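Side-chain contacts in cytosolic phospholipase A2 delta (Homo sapiens, PDB 5IZ5), which hydrolyses glycerophospholipids at the sn-2 position in a calcium-dependent manner, with a preference for linoleic acid at that position: residues R337-L342 / T368-H373; R390-H395 / E780-L785; L539-Y544 / S575-A580; C768-T771 / T776-E779. The protein carries 3 engineered substitutions. All blocks are in the same frame, centred on the assembly; numbering follows the deposited sequence.

Contact 1: residues R337-L342 / T368-H373; sequences RAMTSL and TWTMAH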
loop_
_atom_site.group_PDB
_atom_site.type_symbol
_atom_site.label_atom_id
_atom_site.label_comp_id
_atom_site.label_asym_id
_atom_site.label_seq_id
_atom_site.Cartn_x
_atom_site.Cartn_y
_atom_site.Cartn_z
ATOM N N ARG B 337 -20.623 -12.235 -1.220
ATOM C CA ARG B 337 -21.559 -12.064 -0.115
ATOM C C ARG B 337 -21.553 -10.609 0.327
ATOM O O ARG B 337 -22.609 -9.979 0.391
ATOM C CB ARG B 337 -21.185 -12.978 1.054
ATOM C CG ARG B 337 -22.084 -12.825 2.264
ATOM C CD ARG B 337 -21.775 -13.848 3.350
ATOM N NE ARG B 337 -20.361 -14.247 3.452
ATOM C CZ ARG B 337 -19.372 -13.577 4.039
ATOM N NH1 ARG B 337 -19.582 -12.406 4.599
ATOM N NH2 ARG B 337 -18.146 -14.093 4.048
ATOM N N ALA B 338 -20.359 -10.081 0.610
ATOM C CA ALA B 338 -20.189 -8.672 0.975
ATOM C C ALA B 338 -20.692 -7.761 -0.143
ATOM O O ALA B 338 -21.377 -6.782 0.123
ATOM C CB ALA B 338 -18.727 -8.356 1.295
ATOM N N MET B 339 -20.350 -8.083 -1.388
ATOM C CA MET B 339 -20.758 -7.265 -2.528
ATOM C C MET B 339 -22.284 -7.152 -2.600
ATOM O O MET B 339 -22.829 -6.052 -2.716
ATOM C CB MET B 339 -20.225 -7.851 -3.839
ATOM C CG MET B 339 -20.613 -7.054 -5.075
ATOM S SD MET B 339 -20.203 -7.839 -6.637
ATOM C CE MET B 339 -21.363 -9.218 -6.664
ATOM N N THR B 340 -22.959 -8.297 -2.537
ATOM C CA THR B 340 -24.421 -8.362 -2.644
ATOM C C THR B 340 -25.100 -7.617 -1.498
ATOM O O THR B 340 -25.947 -6.754 -1.720
ATOM C CB THR B 340 -24.904 -9.825 -2.670
ATOM O OG1 THR B 340 -24.367 -10.472 -3.826
ATOM C CG2 THR B 340 -26.437 -9.922 -2.706
ATOM N N SER B 341 -24.702 -7.945 -0.278
ATOM C CA SER B 341 -25.311 -7.368 0.903
ATOM C C SER B 341 -25.139 -5.846 0.962
ATOM O O SER B 341 -26.061 -5.132 1.368
ATOM C CB SER B 341 -24.722 -8.013 2.150
ATOM O OG SER B 341 -25.324 -7.487 3.321
ATOM N N LEU B 342 -23.965 -5.362 0.550
ATOM C CA LEU B 342 -23.666 -3.932 0.537
ATOM C C LEU B 342 -24.572 -3.173 -0.430
ATOM O O LEU B 342 -25.001 -2.063 -0.134
ATOM C CB LEU B 342 -22.190 -3.692 0.188
ATOM C CG LEU B 342 -21.689 -2.246 0.151
ATOM C CD1 LEU B 342 -22.017 -1.486 1.430
ATOM C CD2 LEU B 342 -20.181 -2.230 -0.091
ATOM N N THR B 368 -15.291 -3.679 -2.193
ATOM C CA THR B 368 -14.725 -2.779 -3.207
ATOM C C THR B 368 -15.310 -3.031 -4.589
ATOM O O THR B 368 -15.269 -2.143 -5.443
ATOM C CB THR B 368 -13.177 -2.875 -3.322
ATOM O OG1 THR B 368 -12.792 -4.168 -3.803
ATOM C CG2 THR B 368 -12.500 -2.593 -1.985
ATOM N N TRP B 369 -15.845 -4.231 -4.822
ATOM C CA TRP B 369 -16.464 -4.545 -6.108
ATOM C C TRP B 369 -17.739 -3.735 -6.297
ATOM O O TRP B 369 -18.005 -3.230 -7.390
ATOM C CB TRP B 369 -16.794 -6.038 -6.241
ATOM C CG TRP B 369 -15.640 -6.966 -5.972
ATOM C CD1 TRP B 369 -14.314 -6.639 -5.904
ATOM C CD2 TRP B 369 -15.717 -8.378 -5.765
ATOM N NE1 TRP B 369 -13.563 -7.757 -5.632
ATOM C CE2 TRP B 369 -14.400 -8.840 -5.553
ATOM C CE3 TRP B 369 -16.781 -9.300 -5.723
ATOM C CZ2 TRP B 369 -14.111 -10.184 -5.310
ATOM C CZ3 TRP B 369 -16.495 -10.636 -5.478
ATOM C CH2 TRP B 369 -15.168 -11.067 -5.274
ATOM N N THR B 370 -18.534 -3.636 -5.234
ATOM C CA THR B 370 -19.745 -2.822 -5.245
ATOM C C THR B 370 -19.368 -1.365 -5.485
ATOM O O THR B 370 -19.937 -0.699 -6.358
ATOM C CB THR B 370 -20.495 -2.925 -3.905
ATOM O OG1 THR B 370 -20.736 -4.301 -3.598
ATOM C CG2 THR B 370 -21.833 -2.185 -3.955
ATOM N N MET B 371 -18.389 -0.898 -4.716
ATOM C CA MET B 371 -17.928 0.477 -4.793
ATOM C C MET B 371 -17.430 0.812 -6.193
ATOM O O MET B 371 -17.825 1.821 -6.775
ATOM C CB MET B 371 -16.817 0.728 -3.766
ATOM C CG MET B 371 -17.298 0.635 -2.328
ATOM S SD MET B 371 -15.956 0.534 -1.135
ATOM C CE MET B 371 -15.223 2.160 -1.323
ATOM N N ALA B 372 -16.579 -0.047 -6.740
ATOM C CA ALA B 372 -15.988 0.198 -8.051
ATOM C C ALA B 372 -17.047 0.263 -9.145
ATOM O O ALA B 372 -17.028 1.159 -9.988
ATOM C CB ALA B 372 -14.965 -0.874 -8.376
ATOM N N HIS B 373 -17.973 -0.686 -9.139
ATOM C CA HIS B 373 -19.036 -0.680 -10.132
ATOM C C HIS B 373 -19.868 0.606 -10.059
ATOM O O HIS B 373 -20.125 1.249 -11.078
ATOM C CB HIS B 373 -19.953 -1.887 -9.963
ATOM C CG HIS B 373 -21.081 -1.913 -10.948
ATOM N ND1 HIS B 373 -22.394 -2.100 -10.577
ATOM C CD2 HIS B 373 -21.090 -1.744 -12.291
ATOM C CE1 HIS B 373 -23.163 -2.062 -11.652
ATOM N NE2 HIS B 373 -22.395 -1.849 -12.705
#

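Contact 2: residues R390-H395 / E780-L785; sequences RYAREH and EDFERL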
loop_
_atom_site.group_PDB
_atom_site.type_symbol
_atom_site.label_atom_id
_atom_site.label_comp_id
_atom_site.label_asym_id
_atom_site.label_seq_id
_atom_site.Cartn_x
_atom_site.Cartn_y
_atom_site.Cartn_z
ATOM N N ARG B 390 -29.628 -5.090 -10.553
ATOM C CA ARG B 390 -30.011 -6.048 -11.589
ATOM C C ARG B 390 -28.776 -6.542 -12.341
ATOM O O ARG B 390 -28.591 -7.740 -12.546
ATOM C CB ARG B 390 -30.990 -5.397 -12.567
ATOM C CG ARG B 390 -31.609 -6.356 -13.566
ATOM C CD ARG B 390 -32.192 -5.625 -14.764
ATOM N NE ARG B 390 -32.682 -6.566 -15.773
ATOM C CZ ARG B 390 -33.031 -6.242 -17.018
ATOM N NH1 ARG B 390 -32.950 -4.985 -17.447
ATOM N NH2 ARG B 390 -33.463 -7.187 -17.846
ATOM N N TYR B 391 -27.940 -5.593 -12.745
ATOM C CA TYR B 391 -26.682 -5.878 -13.423
ATOM C C TYR B 391 -25.860 -6.900 -12.622
ATOM O O TYR B 391 -25.441 -7.925 -13.156
ATOM C CB TYR B 391 -25.915 -4.564 -13.601
ATOM C CG TYR B 391 -24.582 -4.663 -14.294
ATOM C CD1 TYR B 391 -24.472 -4.447 -15.664
ATOM C CD2 TYR B 391 -23.419 -4.922 -13.569
ATOM C CE1 TYR B 391 -23.243 -4.512 -16.297
ATOM C CE2 TYR B 391 -22.189 -4.988 -14.192
ATOM C CZ TYR B 391 -22.105 -4.784 -15.554
ATOM O OH TYR B 391 -20.885 -4.847 -16.170
ATOM N N ALA B 392 -25.662 -6.621 -11.338
ATOM C CA ALA B 392 -24.888 -7.497 -10.459
ATOM C C ALA B 392 -25.535 -8.868 -10.312
ATOM O O ALA B 392 -24.848 -9.887 -10.343
ATOM C CB ALA B 392 -24.706 -6.855 -9.091
ATOM N N ARG B 393 -26.856 -8.881 -10.155
ATOM C CA ARG B 393 -27.610 -10.128 -10.011
ATOM C C ARG B 393 -27.428 -11.028 -11.227
ATOM O O ARG B 393 -27.188 -12.230 -11.095
ATOM C CB ARG B 393 -29.103 -9.836 -9.816
ATOM C CG ARG B 393 -29.941 -11.063 -9.472
ATOM C CD ARG B 393 -31.411 -10.890 -9.835
ATOM N NE ARG B 393 -31.934 -9.574 -9.473
ATOM C CZ ARG B 393 -32.547 -8.729 -10.306
ATOM N NH1 ARG B 393 -32.763 -9.043 -11.581
ATOM N NH2 ARG B 393 -32.966 -7.555 -9.849
ATOM N N GLU B 394 -27.547 -10.440 -12.411
ATOM C CA GLU B 394 -27.466 -11.205 -13.652
ATOM C C GLU B 394 -26.075 -11.798 -13.872
ATOM O O GLU B 394 -25.942 -12.965 -14.255
ATOM C CB GLU B 394 -27.894 -10.338 -14.837
ATOM C CG GLU B 394 -29.394 -10.071 -14.842
ATOM C CD GLU B 394 -29.843 -9.105 -15.923
ATOM O OE1 GLU B 394 -28.989 -8.571 -16.660
ATOM O OE2 GLU B 394 -31.067 -8.879 -16.031
ATOM N N HIS B 395 -25.039 -11.007 -13.600
ATOM C CA HIS B 395 -23.665 -11.493 -13.728
ATOM C C HIS B 395 -23.323 -12.524 -12.669
ATOM O O HIS B 395 -22.571 -13.458 -12.932
ATOM C CB HIS B 395 -22.676 -10.326 -13.704
ATOM C CG HIS B 395 -22.632 -9.573 -14.995
ATOM N ND1 HIS B 395 -22.020 -10.079 -16.119
ATOM C CD2 HIS B 395 -23.158 -8.381 -15.357
ATOM C CE1 HIS B 395 -22.151 -9.223 -17.114
ATOM N NE2 HIS B 395 -22.840 -8.184 -16.677
ATOM N N GLU B 780 -32.682 -16.283 -7.015
ATOM C CA GLU B 780 -33.400 -16.564 -5.778
ATOM C C GLU B 780 -32.561 -16.221 -4.541
ATOM O O GLU B 780 -33.009 -15.475 -3.672
ATOM C CB GLU B 780 -33.783 -18.049 -5.751
ATOM C CG GLU B 780 -35.061 -18.388 -5.006
ATOM C CD GLU B 780 -35.368 -19.883 -5.028
ATOM O OE1 GLU B 780 -36.429 -20.280 -4.492
ATOM O OE2 GLU B 780 -34.553 -20.662 -5.578
ATOM N N ASP B 781 -31.346 -16.770 -4.473
ATOM C CA ASP B 781 -30.439 -16.559 -3.334
ATOM C C ASP B 781 -29.876 -15.141 -3.262
ATOM O O ASP B 781 -29.620 -14.624 -2.176
ATOM C CB ASP B 781 -29.273 -17.555 -3.379
ATOM C CG ASP B 781 -29.706 -18.989 -3.117
ATOM O OD1 ASP B 781 -30.712 -19.197 -2.406
ATOM O OD2 ASP B 781 -29.026 -19.910 -3.615
ATOM N N PHE B 782 -29.655 -14.526 -4.421
ATOM C CA PHE B 782 -29.203 -13.138 -4.486
ATOM C C PHE B 782 -30.238 -12.221 -3.848
ATOM O O PHE B 782 -29.905 -11.412 -2.980
ATOM C CB PHE B 782 -28.981 -12.722 -5.943
ATOM C CG PHE B 782 -28.529 -11.297 -6.110
ATOM C CD1 PHE B 782 -27.182 -10.993 -6.266
ATOM C CD2 PHE B 782 -29.448 -10.256 -6.120
ATOM C CE1 PHE B 782 -26.756 -9.682 -6.425
ATOM C CE2 PHE B 782 -29.030 -8.943 -6.280
ATOM C CZ PHE B 782 -27.682 -8.656 -6.434
ATOM N N GLU B 783 -31.490 -12.364 -4.288
ATOM C CA GLU B 783 -32.588 -11.502 -3.832
ATOM C C GLU B 783 -32.819 -11.580 -2.329
ATOM O O GLU B 783 -32.997 -10.557 -1.679
ATOM C CB GLU B 783 -33.889 -11.819 -4.582
ATOM C CG GLU B 783 -33.922 -11.289 -6.010
ATOM C CD GLU B 783 -33.956 -9.768 -6.084
ATOM O OE1 GLU B 783 -34.782 -9.150 -5.385
ATOM O OE2 GLU B 783 -33.154 -9.181 -6.839
ATOM N N ARG B 784 -32.790 -12.788 -1.776
ATOM C CA ARG B 784 -32.940 -12.975 -0.331
ATOM C C ARG B 784 -31.902 -12.202 0.474
ATOM O O ARG B 784 -32.244 -11.512 1.435
ATOM C CB ARG B 784 -32.841 -14.453 0.036
ATOM C CG ARG B 784 -34.114 -15.242 -0.223
ATOM C CD ARG B 784 -33.928 -16.696 0.187
ATOM N NE ARG B 784 -34.360 -17.668 -0.818
ATOM C CZ ARG B 784 -35.248 -18.645 -0.639
ATOM N NH1 ARG B 784 -35.885 -18.809 0.516
ATOM N NH2 ARG B 784 -35.502 -19.464 -1.654
ATOM N N LEU B 785 -30.634 -12.336 0.094
ATOM C CA LEU B 785 -29.543 -11.662 0.806
ATOM C C LEU B 785 -29.672 -10.153 0.659
ATOM O O LEU B 785 -29.522 -9.409 1.628
ATOM C CB LEU B 785 -28.172 -12.134 0.294
ATOM C CG LEU B 785 -26.918 -11.535 0.945
ATOM C CD1 LEU B 785 -26.975 -11.610 2.461
ATOM C CD2 LEU B 785 -25.665 -12.235 0.438
#

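Contact 3: residues L539-Y544 / S575-A580; sequences LLDAWY and SSRLEA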
loop_
_atom_site.group_PDB
_atom_site.type_symbol
_atom_site.label_atom_id
_atom_site.label_comp_id
_atom_site.label_asym_id
_atom_site.label_seq_id
_atom_site.Cartn_x
_atom_site.Cartn_y
_atom_site.Cartn_z
ATOM N N LEU B 539 -6.975 -19.379 -4.901
ATOM C CA LEU B 539 -6.720 -19.997 -6.204
ATOM C C LEU B 539 -5.489 -20.892 -6.086
ATOM O O LEU B 539 -5.453 -21.985 -6.636
ATOM C CB LEU B 539 -6.506 -18.932 -7.287
ATOM C CG LEU B 539 -6.550 -19.366 -8.758
ATOM C CD1 LEU B 539 -7.823 -20.109 -9.135
ATOM C CD2 LEU B 539 -6.375 -18.152 -9.674
ATOM N N LEU B 540 -4.503 -20.437 -5.322
ATOM C CA LEU B 540 -3.264 -21.181 -5.157
ATOM C C LEU B 540 -3.492 -22.506 -4.421
ATOM O O LEU B 540 -2.964 -23.537 -4.830
ATOM C CB LEU B 540 -2.239 -20.311 -4.421
ATOM C CG LEU B 540 -0.877 -20.992 -4.107
ATOM C CD1 LEU B 540 0.335 -20.176 -4.550
ATOM C CD2 LEU B 540 -0.751 -21.290 -2.620
ATOM N N ASP B 541 -4.271 -22.476 -3.341
ATOM C CA ASP B 541 -4.606 -23.695 -2.593
ATOM C C ASP B 541 -5.493 -24.669 -3.369
ATOM O O ASP B 541 -5.296 -25.886 -3.310
ATOM C CB ASP B 541 -5.322 -23.360 -1.279
ATOM C CG ASP B 541 -4.398 -22.790 -0.210
ATOM O OD1 ASP B 541 -3.159 -22.762 -0.396
ATOM O OD2 ASP B 541 -4.937 -22.365 0.838
ATOM N N ALA B 542 -6.491 -24.141 -4.064
ATOM C CA ALA B 542 -7.388 -24.974 -4.858
ATOM C C ALA B 542 -6.668 -25.657 -6.023
ATOM O O ALA B 542 -7.054 -26.748 -6.436
ATOM C CB ALA B 542 -8.550 -24.150 -5.380
ATOM N N TRP B 543 -5.624 -25.015 -6.543
ATOM C CA TRP B 543 -4.950 -25.488 -7.750
ATOM C C TRP B 543 -3.705 -26.324 -7.522
ATOM O O TRP B 543 -3.494 -27.294 -8.237
ATOM C CB TRP B 543 -4.570 -24.313 -8.657
ATOM C CG TRP B 543 -5.700 -23.831 -9.520
ATOM C CD1 TRP B 543 -7.014 -24.175 -9.407
ATOM C CD2 TRP B 543 -5.618 -22.916 -10.619
ATOM N NE1 TRP B 543 -7.756 -23.545 -10.376
ATOM C CE2 TRP B 543 -6.923 -22.762 -11.130
ATOM C CE3 TRP B 543 -4.568 -22.215 -11.224
ATOM C CZ2 TRP B 543 -7.208 -21.929 -12.215
ATOM C CZ3 TRP B 543 -4.853 -21.391 -12.305
ATOM C CH2 TRP B 543 -6.163 -21.253 -12.785
ATOM N N TYR B 544 -2.890 -25.932 -6.548
ATOM C CA TYR B 544 -1.567 -26.495 -6.341
ATOM C C TYR B 544 -1.523 -27.228 -5.015
ATOM O O TYR B 544 -1.797 -26.653 -3.962
ATOM C CB TYR B 544 -0.510 -25.391 -6.357
ATOM C CG TYR B 544 -0.532 -24.600 -7.636
ATOM C CD1 TYR B 544 -1.293 -23.448 -7.726
ATOM C CD2 TYR B 544 0.174 -25.015 -8.767
ATOM C CE1 TYR B 544 -1.344 -22.714 -8.891
ATOM C CE2 TYR B 544 0.129 -24.280 -9.940
ATOM C CZ TYR B 544 -0.636 -23.133 -9.987
ATOM O OH TYR B 544 -0.707 -22.392 -11.122
ATOM N N SER B 575 -14.120 -27.683 5.424
ATOM C CA SER B 575 -14.166 -26.239 5.170
ATOM C C SER B 575 -14.878 -25.929 3.857
ATOM O O SER B 575 -14.705 -26.635 2.865
ATOM C CB SER B 575 -12.752 -25.646 5.136
ATOM O OG SER B 575 -12.783 -24.265 4.808
ATOM N N SER B 576 -15.677 -24.868 3.868
ATOM C CA SER B 576 -16.383 -24.415 2.674
ATOM C C SER B 576 -15.523 -23.481 1.810
ATOM O O SER B 576 -15.946 -23.093 0.721
ATOM C CB SER B 576 -17.673 -23.693 3.081
ATOM O OG SER B 576 -17.408 -22.662 4.019
ATOM N N ARG B 577 -14.321 -23.148 2.289
ATOM C CA ARG B 577 -13.492 -22.088 1.701
ATOM C C ARG B 577 -13.146 -22.330 0.236
ATOM O O ARG B 577 -13.456 -21.504 -0.615
ATOM C CB ARG B 577 -12.203 -21.908 2.513
ATOM C CG ARG B 577 -11.348 -20.719 2.090
ATOM C CD ARG B 577 -10.175 -20.515 3.036
ATOM N NE ARG B 577 -9.256 -21.656 3.019
ATOM C CZ ARG B 577 -8.141 -21.748 2.292
ATOM N NH1 ARG B 577 -7.749 -20.761 1.489
ATOM N NH2 ARG B 577 -7.401 -22.848 2.371
ATOM N N LEU B 578 -12.512 -23.464 -0.051
ATOM C CA LEU B 578 -12.070 -23.781 -1.410
ATOM C C LEU B 578 -13.081 -24.647 -2.160
ATOM O O LEU B 578 -12.726 -25.690 -2.713
ATOM C CB LEU B 578 -10.714 -24.487 -1.370
ATOM C CG LEU B 578 -9.614 -23.766 -0.593
ATOM C CD1 LEU B 578 -8.340 -24.588 -0.633
ATOM C CD2 LEU B 578 -9.376 -22.364 -1.138
ATOM N N GLU B 579 -14.336 -24.208 -2.184
ATOM C CA GLU B 579 -15.373 -24.919 -2.923
ATOM C C GLU B 579 -16.339 -23.967 -3.618
ATOM O O GLU B 579 -17.216 -23.359 -3.001
ATOM C CB GLU B 579 -16.107 -25.921 -2.023
ATOM C CG GLU B 579 -15.623 -27.352 -2.224
ATOM C CD GLU B 579 -15.933 -28.257 -1.050
ATOM O OE1 GLU B 579 -17.096 -28.273 -0.599
ATOM O OE2 GLU B 579 -15.010 -28.960 -0.587
ATOM N N ALA B 580 -16.116 -23.834 -4.917
ATOM C CA ALA B 580 -16.998 -23.132 -5.824
ATOM C C ALA B 580 -16.602 -23.610 -7.212
ATOM O O ALA B 580 -15.474 -24.067 -7.407
ATOM C CB ALA B 580 -16.810 -21.632 -5.695
#

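Contact 4: residues C768-T771 / T776-E779; sequences CPYT and TYKE. With SO4 (sulfate ion), chain M.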
loop_
_atom_site.group_PDB
_atom_site.type_symbol
_atom_site.label_atom_id
_atom_site.label_comp_id
_atom_site.label_asym_id
_atom_site.label_seq_id
_atom_site.Cartn_x
_atom_site.Cartn_y
_atom_site.Cartn_z
ATOM N N CYS B 768 -24.900 -23.487 2.471
ATOM C CA CYS B 768 -24.960 -22.028 2.514
ATOM C C CYS B 768 -24.374 -21.503 1.211
ATOM O O CYS B 768 -23.189 -21.711 0.944
ATOM C CB CYS B 768 -24.147 -21.489 3.694
ATOM S SG CYS B 768 -23.936 -19.690 3.723
ATOM N N PRO B 769 -25.194 -20.828 0.387
ATOM C CA PRO B 769 -24.720 -20.356 -0.909
ATOM C C PRO B 769 -23.914 -19.045 -0.861
ATOM O O PRO B 769 -23.532 -18.530 -1.916
ATOM C CB PRO B 769 -26.022 -20.139 -1.673
ATOM C CG PRO B 769 -26.965 -19.677 -0.619
ATOM C CD PRO B 769 -26.578 -20.399 0.643
ATOM N N TYR B 770 -23.644 -18.521 0.333
ATOM C CA TYR B 770 -22.973 -17.229 0.477
ATOM C C TYR B 770 -21.547 -17.379 0.998
ATOM O O TYR B 770 -20.987 -16.453 1.572
ATOM C CB TYR B 770 -23.787 -16.346 1.413
ATOM C CG TYR B 770 -25.242 -16.231 1.012
ATOM C CD1 TYR B 770 -25.596 -15.734 -0.235
ATOM C CD2 TYR B 770 -26.264 -16.615 1.880
ATOM C CE1 TYR B 770 -26.926 -15.618 -0.611
ATOM C CE2 TYR B 770 -27.598 -16.501 1.516
ATOM C CZ TYR B 770 -27.925 -16.005 0.271
ATOM O OH TYR B 770 -29.244 -15.889 -0.093
ATOM N N THR B 771 -20.963 -18.553 0.797
ATOM C CA THR B 771 -19.600 -18.818 1.246
ATOM C C THR B 771 -18.589 -18.005 0.420
ATOM O O THR B 771 -18.842 -17.685 -0.741
ATOM C CB THR B 771 -19.283 -20.335 1.212
ATOM O OG1 THR B 771 -17.999 -20.569 1.797
ATOM C CG2 THR B 771 -19.297 -20.897 -0.205
ATOM N N THR B 776 -21.251 -17.906 -7.915
ATOM C CA THR B 776 -22.477 -18.174 -8.662
ATOM C C THR B 776 -23.662 -18.200 -7.705
ATOM O O THR B 776 -23.792 -19.110 -6.891
ATOM C CB THR B 776 -22.403 -19.508 -9.420
ATOM O OG1 THR B 776 -21.157 -19.587 -10.121
ATOM C CG2 THR B 776 -23.561 -19.627 -10.415
ATOM N N TYR B 777 -24.502 -17.173 -7.795
ATOM C CA TYR B 777 -25.693 -17.048 -6.964
ATOM C C TYR B 777 -26.912 -17.241 -7.848
ATOM O O TYR B 777 -27.058 -16.549 -8.853
ATOM C CB TYR B 777 -25.770 -15.648 -6.343
ATOM C CG TYR B 777 -24.881 -15.377 -5.141
ATOM C CD1 TYR B 777 -25.158 -14.310 -4.294
ATOM C CD2 TYR B 777 -23.780 -16.174 -4.843
ATOM C CE1 TYR B 777 -24.362 -14.039 -3.195
ATOM C CE2 TYR B 777 -22.981 -15.907 -3.741
ATOM C CZ TYR B 777 -23.275 -14.835 -2.923
ATOM O OH TYR B 777 -22.482 -14.571 -1.830
ATOM N N LYS B 778 -27.783 -18.179 -7.484
ATOM C CA LYS B 778 -29.112 -18.251 -8.090
ATOM C C LYS B 778 -29.825 -16.949 -7.762
ATOM O O LYS B 778 -29.696 -16.442 -6.646
ATOM C CB LYS B 778 -29.899 -19.433 -7.534
ATOM C CG LYS B 778 -29.364 -20.787 -7.971
ATOM C CD LYS B 778 -29.667 -21.883 -6.958
ATOM C CE LYS B 778 -31.161 -22.099 -6.774
ATOM N NZ LYS B 778 -31.435 -23.340 -6.000
ATOM N N GLU B 779 -30.549 -16.391 -8.727
ATOM C CA GLU B 779 -31.219 -15.100 -8.526
ATOM C C GLU B 779 -32.083 -15.126 -7.270
ATOM O O GLU B 779 -32.174 -14.137 -6.545
ATOM C CB GLU B 779 -32.047 -14.710 -9.754
ATOM C CG GLU B 779 -31.201 -14.514 -11.008
ATOM C CD GLU B 779 -31.773 -13.507 -11.995
ATOM O OE1 GLU B 779 -31.122 -13.271 -13.035
ATOM O OE2 GLU B 779 -32.858 -12.941 -11.743
HETATM S S SO4 M . -21.348 -22.291 -12.629
HETATM O O1 SO4 M . -22.830 -22.301 -12.614
HETATM O O2 SO4 M . -20.849 -21.048 -11.999
HETATM O O3 SO4 M . -20.840 -23.465 -11.889
HETATM O O4 SO4 M . -20.860 -22.364 -14.021
HETATM O O HOH W 1 -20.018 -15.507 -1.989
#

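Contact 1: residues R337-L342 / T368-H373
M339 of helix 335-351 reaches over to both W369 and T370 of helix 367-375, where the two segments run 8.4 Å apart at their axes with 52° between their directions. The contact joins the helix that follows the nucleophile S365 to the one that starts at the substrate-binding G335. The thioether and the indole cross at about a right angle. CG of M339 lies anti to the backbone N (chi1 180°) and chi2 is extended as well, which carries the sulfur out from its helix to the rim of the six-membered ring. SD of M339 ends 3.8 Å from CE3 of W369, in the ring plane, an edge-on Met-aromatic contact. The indole N-H is used on another side, where NE1 of W369 bonds to S532. T370 comes in obliquely, with OG1 turned to M339 and with CB and the methyl CG2 against L342. OG1 of T370 donates to the carbonyl O of M339 at 2.9 Å, approaching from the side of the C=O (105° at the oxygen) and somewhat tilted from its plane. The same OG1 lies 3.1 Å from CG of M339, so the packing here is tight. Beside this bond, CB of T370 rests 3.9 Å from CD2 of L342, and CG2 of T370 4.1 Å from CG of L342. A buried hydroxyl thus finds its acceptor in the neighbouring backbone within an otherwise apolar interface.

Contact 2: residues R390-H395 / E780-L785
R393 lies across F782 and E783 where helix 386-397 and helix 779-794 pack as a roughly antiparallel pair, at 141° and with axes 10.1 Å apart, joining parts of the catalytic domain nearly 400 residues apart in sequence. The apolar part of the contact belongs to the stem of R393. Its CB sits over the centre of the F782 ring, 3.7 Å from the centroid, as a CH-pi contact, and CG of R393 follows at 3.5 Å from CD2 of F782. The guanidinium stands nearly perpendicular to the ring, which therefore packs against aliphatic carbons rather than against the charge. The phenyl group, also touching T340 of helix 335-351, is wedged between helices; A392 meets it more loosely, with CB 4.4 Å from CZ of F782. The charged part lies farther out along the arginine. A bend at chi3 (-43°) turns NE of R393 to OE2 of E783, a salt bridge of 2.9 Å bent to 133° at the hydrogen. The carboxylate receives it on the anti side and out of both planes, a single-point grip rather than a two-toothed one. OE1 of E783 has its own partner in R787. Within helix 779-794, E780 and R784 form a further ion pair along the surface. Behind the salt bridge, CA of R390 lies 3.6 Å above one face of the R393 guanidinium, toward its rim.

Contact 3: residues L539-Y544 / S575-A580
With chi1 near -173° the R577 chain leaves its backbone extended, and the bend at chi3 (63°) then lays the guanidinium beside the carboxylate of D541 near the end of helix 534-543. R577 closes an ST turn in this loop of the catalytic domain: OG of S575 accepts from N of R577 at 3.2 Å. One oxygen does all the gripping, since OD2 of D541 takes NH2 of R577 at 2.9 Å and, weakly, NH1. It lies in the guanidinium plane, while the carboxylate stands at 89° to that plane and is met on its anti side. NH1 of R577 also bonds to N538, one helical turn before D541. A methionine here would probably leave D541 without its countercharge and N538 without this donor, freeing the carboxylate to turn. L578 adds the apolar share, CD1 lying only 3.3 Å from CB of D541. Its other methyl, CD2 of L578, sits 3.5 Å above one face of the R577 guanidinium, toward the rim.

Contact 4: residues C768-T771 / T776-E779
Y770 points its edge at the face of Y777 in an offset edge-to-face pair, centroids 5.4 Å apart and planes at 71°, while a peptide oxygen is also set against the Y777 ring. That oxygen, the carbonyl O of P769, lies 3.2 Å from CE2 of Y777 and also accepts from N774. The touching atoms of the two rings are CD1 of Y770 and CE1 of Y777, at 3.6 Å. P769 lies over a face of the Y770 ring, CG 3.8 Å above its centre, while the hydroxyl of Y770 goes to the backbone of D781. A water bridges O of T771 (2.8 Å) and OH of Y777 (2.6 Å). A leucine in place of Y777 would probably leave the edge of Y770 without its aromatic face and the water without this partner. OG1 of T776 sits an implausibly short 2.4 Å from O2 of a sulfate, probably from the crystallisation liquor, so the geometry of that bond is doubtful. The whole is a loop doubling back on itself just before helix 779-794, with K778 at the N-cap.

In the fold
Contacts 1, 2 and 4 form one cluster: centres of contacts 2 and 4 lie about 9 Å apart, those of contacts 1 and 2 about 12 Å. T340 of contact 1 packs OG1 3.6 Å from CE1 of F782 in contact 2, and the rings of H373 and Y391 stack. Contact 4 is tied to contact 1 by R337 NE to Y770 O, 3.0 Å. Contact 3 is more remote but meets contact 4 through S576 OG and T771 OG1, 3.1 Å apart. Between nearest side-chain atoms, W369 is about 6 Å from the nucleophile S365 and R577 about 11 Å from D651, the proton acceptor by similarity to relatives; the side chain of Y777 lies about 7 Å from the substrate-binding G335.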